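PDB 5LTV: chemotactic transducer PctC from Pseudomonas aeruginosa, which binds amino-acid-type chemoeffectors, here gamma-aminobutanoate, through its Cache sensor domain, probably to signal for chemotaxis. Local coordinates for residues Gly187-Ile198 with His201-Tyr215. Residues are numbered along the deposited sequence; the frame is centred on the assembly and turned at random. Where two conformers were deposited one is given.
Sequences GYAFLVSDAGKI and HPDSGLVLKTLAEAY
With CG set between the backbone N and the carbonyl carbon in both Y188 and F190 (chi1 near +60° in each), the two rings leave the same face of strand 188-193 for the H201 side chain, whose CG is anti to its own N (chi1 -157°). The imidazole crosses F190 obliquely, CD2 of H201 lying 3.4 Å from CG of F190, while its NE2 comes to 3.7 Å from CE2 of Y188. ND1 of H201 accepts the backbone N-H of D203 in the ring plane, which helps hold the imidazole's rotation, and NE2 gives a weak hydrogen bond to OH of Y215. That hydroxyl is also hydrogen-bonded to OH of Y188 at 2.7 Å, at the edge of the Y188 ring. Further along, L211 reaches F190 through CD2 and V192 through CD1. I198 turns its side chain into the fold of 201-215, where its CD1 packs 3.5 Å from CB of A214. Its backbone is gripped from both ends: N donates to O of K209 in a nearly straight bond (168°), and O accepts from N of L208 at 2.6 Å. O of G196, at the end of the S193-G196 type I turn, takes the N-H of L211, the first residue of helix 211-214, whose start is closed by the T210-E213 capping box. The contact packs this loop and helix onto strand 188-193 within the Cache module without GABA, probably the membrane-proximal one; the strand pairs with strands 251-256 and 198-200, and L208 touches P138 of strand 134-140 in the other sheet.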
# COMPACT_ATOMS: atom_id res chain seq x y z
N GLY A 187 11.74 14.70 -17.00
CA GLY A 187 10.46 14.56 -16.33
C GLY A 187 10.36 13.32 -15.44
O GLY A 187 11.24 12.47 -15.48
N TYR A 188 9.28 13.21 -14.66
CA TYR A 188 9.16 12.13 -13.69
C TYR A 188 7.71 12.01 -13.22
O TYR A 188 6.85 12.80 -13.59
CB TYR A 188 10.11 12.36 -12.50
CG TYR A 188 9.83 13.62 -11.71
CD1 TYR A 188 10.35 14.85 -12.11
CD2 TYR A 188 9.06 13.58 -10.57
CE1 TYR A 188 10.09 16.01 -11.37
CE2 TYR A 188 8.81 14.71 -9.83
CZ TYR A 188 9.32 15.92 -10.23
OH TYR A 188 9.02 17.02 -9.46
N ALA A 189 7.45 10.98 -12.41
CA ALA A 189 6.10 10.73 -11.91
C ALA A 189 6.11 10.46 -10.41
O ALA A 189 7.00 9.77 -9.90
CB ALA A 189 5.47 9.55 -12.65
N PHE A 190 5.13 11.00 -9.69
CA PHE A 190 5.00 10.63 -8.28
C PHE A 190 3.52 10.32 -7.98
O PHE A 190 2.65 10.34 -8.86
CB PHE A 190 5.63 11.69 -7.37
CG PHE A 190 4.95 13.01 -7.37
CD1 PHE A 190 5.25 13.97 -8.34
CD2 PHE A 190 4.04 13.33 -6.36
CE1 PHE A 190 4.62 15.21 -8.33
CE2 PHE A 190 3.40 14.57 -6.34
CZ PHE A 190 3.69 15.51 -7.31
N LEU A 191 3.26 9.96 -6.73
CA LEU A 191 1.93 9.57 -6.30
C LEU A 191 1.54 10.42 -5.10
O LEU A 191 2.34 10.62 -4.19
CB LEU A 191 1.86 8.08 -5.97
CG LEU A 191 0.43 7.51 -5.89
CD1 LEU A 191 -0.12 7.08 -7.28
CD2 LEU A 191 0.40 6.34 -4.94
N VAL A 192 0.31 10.93 -5.10
CA VAL A 192 -0.13 11.92 -4.13
C VAL A 192 -1.60 11.67 -3.84
O VAL A 192 -2.37 11.30 -4.74
CB VAL A 192 0.13 13.36 -4.62
CG1 VAL A 192 -0.62 13.64 -5.92
CG2 VAL A 192 -0.27 14.39 -3.57
N SER A 193 -2.00 11.85 -2.59
CA SER A 193 -3.38 11.64 -2.22
C SER A 193 -4.21 12.87 -2.56
O SER A 193 -3.68 13.95 -2.84
CB SER A 193 -3.51 11.32 -0.73
OG SER A 193 -3.40 12.49 0.06
N ASP A 194 -5.53 12.69 -2.54
CA ASP A 194 -6.45 13.78 -2.84
C ASP A 194 -6.29 14.95 -1.88
O ASP A 194 -6.52 16.10 -2.27
CB ASP A 194 -7.89 13.27 -2.83
CG ASP A 194 -8.25 12.55 -1.53
OD1 ASP A 194 -7.37 12.23 -0.70
OD2 ASP A 194 -9.46 12.27 -1.36
N ALA A 195 -5.89 14.68 -0.64
CA ALA A 195 -5.67 15.74 0.34
C ALA A 195 -4.34 16.47 0.16
O ALA A 195 -4.09 17.43 0.88
CB ALA A 195 -5.74 15.16 1.76
N GLY A 196 -3.48 16.01 -0.74
CA GLY A 196 -2.17 16.61 -0.95
C GLY A 196 -0.98 15.91 -0.33
O GLY A 196 0.12 16.48 -0.37
N LYS A 197 -1.14 14.71 0.23
CA LYS A 197 -0.04 13.97 0.87
C LYS A 197 0.74 13.16 -0.17
O LYS A 197 0.18 12.28 -0.83
CB LYS A 197 -0.58 13.03 1.96
CG LYS A 197 0.51 12.23 2.70
CD LYS A 197 1.11 13.03 3.85
CE LYS A 197 0.59 12.52 5.20
NZ LYS A 197 -0.91 12.50 5.26
N ILE A 198 2.04 13.43 -0.27
CA ILE A 198 2.92 12.69 -1.18
C ILE A 198 3.15 11.28 -0.64
O ILE A 198 3.67 11.11 0.47
CB ILE A 198 4.25 13.43 -1.38
CG1 ILE A 198 4.02 14.81 -2.00
CG2 ILE A 198 5.20 12.60 -2.24
CD1 ILE A 198 5.31 15.55 -2.25
N HIS A 201 7.52 9.01 -4.38
CA HIS A 201 8.27 10.07 -5.05
C HIS A 201 9.71 9.63 -5.30
O HIS A 201 10.34 9.03 -4.42
CB HIS A 201 8.24 11.37 -4.22
CG HIS A 201 8.50 12.61 -5.03
ND1 HIS A 201 9.74 12.93 -5.53
CD2 HIS A 201 7.66 13.58 -5.45
CE1 HIS A 201 9.67 14.05 -6.21
NE2 HIS A 201 8.41 14.47 -6.19
N PRO A 202 10.26 9.89 -6.48
CA PRO A 202 11.67 9.52 -6.72
C PRO A 202 12.65 10.19 -5.75
O PRO A 202 13.72 9.63 -5.45
CB PRO A 202 11.89 9.96 -8.17
CG PRO A 202 10.48 9.97 -8.77
CD PRO A 202 9.59 10.42 -7.68
N ASP A 203 12.29 11.35 -5.22
CA ASP A 203 13.00 11.95 -4.09
C ASP A 203 12.36 11.43 -2.79
O ASP A 203 11.41 12.03 -2.26
CB ASP A 203 12.94 13.46 -4.17
CG ASP A 203 13.78 14.13 -3.11
OD1 ASP A 203 14.33 13.40 -2.23
OD2 ASP A 203 13.86 15.38 -3.14
N SER A 204 12.94 10.35 -2.24
CA SER A 204 12.37 9.66 -1.08
C SER A 204 12.11 10.60 0.08
O SER A 204 11.17 10.38 0.85
CB SER A 204 13.30 8.51 -0.65
OG SER A 204 14.51 9.02 -0.07
N GLY A 205 12.94 11.64 0.24
CA GLY A 205 12.70 12.63 1.29
C GLY A 205 11.35 13.33 1.18
O GLY A 205 10.83 13.81 2.20
N LEU A 206 10.77 13.40 -0.02
CA LEU A 206 9.50 14.09 -0.16
C LEU A 206 8.31 13.19 0.18
O LEU A 206 7.19 13.69 0.25
CB LEU A 206 9.35 14.64 -1.57
CG LEU A 206 10.22 15.84 -1.94
CD1 LEU A 206 9.93 16.26 -3.36
CD2 LEU A 206 9.96 16.97 -0.97
N VAL A 207 8.55 11.91 0.45
CA VAL A 207 7.47 11.02 0.86
C VAL A 207 6.89 11.47 2.19
O VAL A 207 7.62 11.79 3.13
CB VAL A 207 7.96 9.56 0.91
CG1 VAL A 207 7.00 8.73 1.75
CG2 VAL A 207 8.02 9.01 -0.51
N LEU A 208 5.56 11.52 2.26
CA LEU A 208 4.75 11.93 3.40
C LEU A 208 4.81 13.43 3.66
O LEU A 208 4.27 13.89 4.68
CB LEU A 208 5.09 11.18 4.70
CG LEU A 208 4.76 9.69 4.74
CD1 LEU A 208 4.86 9.16 6.17
CD2 LEU A 208 3.38 9.39 4.15
N LYS A 209 5.45 14.20 2.79
CA LYS A 209 5.29 15.64 2.85
C LYS A 209 4.01 16.05 2.13
O LYS A 209 3.50 15.34 1.25
CB LYS A 209 6.49 16.34 2.23
CG LYS A 209 7.49 16.94 3.22
CD LYS A 209 8.14 15.87 4.09
CE LYS A 209 9.58 16.27 4.45
NZ LYS A 209 10.35 15.13 5.07
N THR A 210 3.49 17.22 2.48
CA THR A 210 2.43 17.79 1.66
C THR A 210 3.01 18.42 0.41
O THR A 210 4.21 18.69 0.31
CB THR A 210 1.63 18.83 2.43
OG1 THR A 210 2.48 19.97 2.68
CG2 THR A 210 1.12 18.24 3.74
N LEU A 211 2.14 18.65 -0.58
CA LEU A 211 2.60 19.32 -1.79
C LEU A 211 3.07 20.73 -1.49
O LEU A 211 4.03 21.21 -2.10
CB LEU A 211 1.51 19.34 -2.85
CG LEU A 211 1.51 18.15 -3.81
CD1 LEU A 211 0.14 17.98 -4.36
CD2 LEU A 211 2.49 18.35 -4.95
N ALA A 212 2.42 21.39 -0.53
CA ALA A 212 2.86 22.73 -0.12
C ALA A 212 4.25 22.69 0.50
O ALA A 212 5.01 23.66 0.36
CB ALA A 212 1.83 23.32 0.84
N GLU A 213 4.59 21.60 1.19
CA GLU A 213 5.95 21.43 1.71
C GLU A 213 6.95 21.12 0.60
O GLU A 213 8.09 21.58 0.64
CB GLU A 213 5.97 20.31 2.74
CG GLU A 213 5.45 20.66 4.10
CD GLU A 213 5.49 19.47 5.02
OE1 GLU A 213 4.51 18.70 5.03
OE2 GLU A 213 6.51 19.27 5.72
N ALA A 214 6.55 20.32 -0.38
CA ALA A 214 7.47 19.91 -1.44
C ALA A 214 7.77 21.05 -2.41
O ALA A 214 8.89 21.17 -2.90
CB ALA A 214 6.91 18.71 -2.19
N TYR A 215 6.77 21.89 -2.72
CA TYR A 215 6.90 22.96 -3.71
C TYR A 215 6.43 24.29 -3.13
O TYR A 215 5.33 24.77 -3.44
CB TYR A 215 6.14 22.62 -4.99
CG TYR A 215 6.57 21.30 -5.56
CD1 TYR A 215 7.91 21.07 -5.89
CD2 TYR A 215 5.66 20.27 -5.74
CE1 TYR A 215 8.32 19.85 -6.40
CE2 TYR A 215 6.06 19.04 -6.25
CZ TYR A 215 7.39 18.83 -6.58
OH TYR A 215 7.79 17.61 -7.09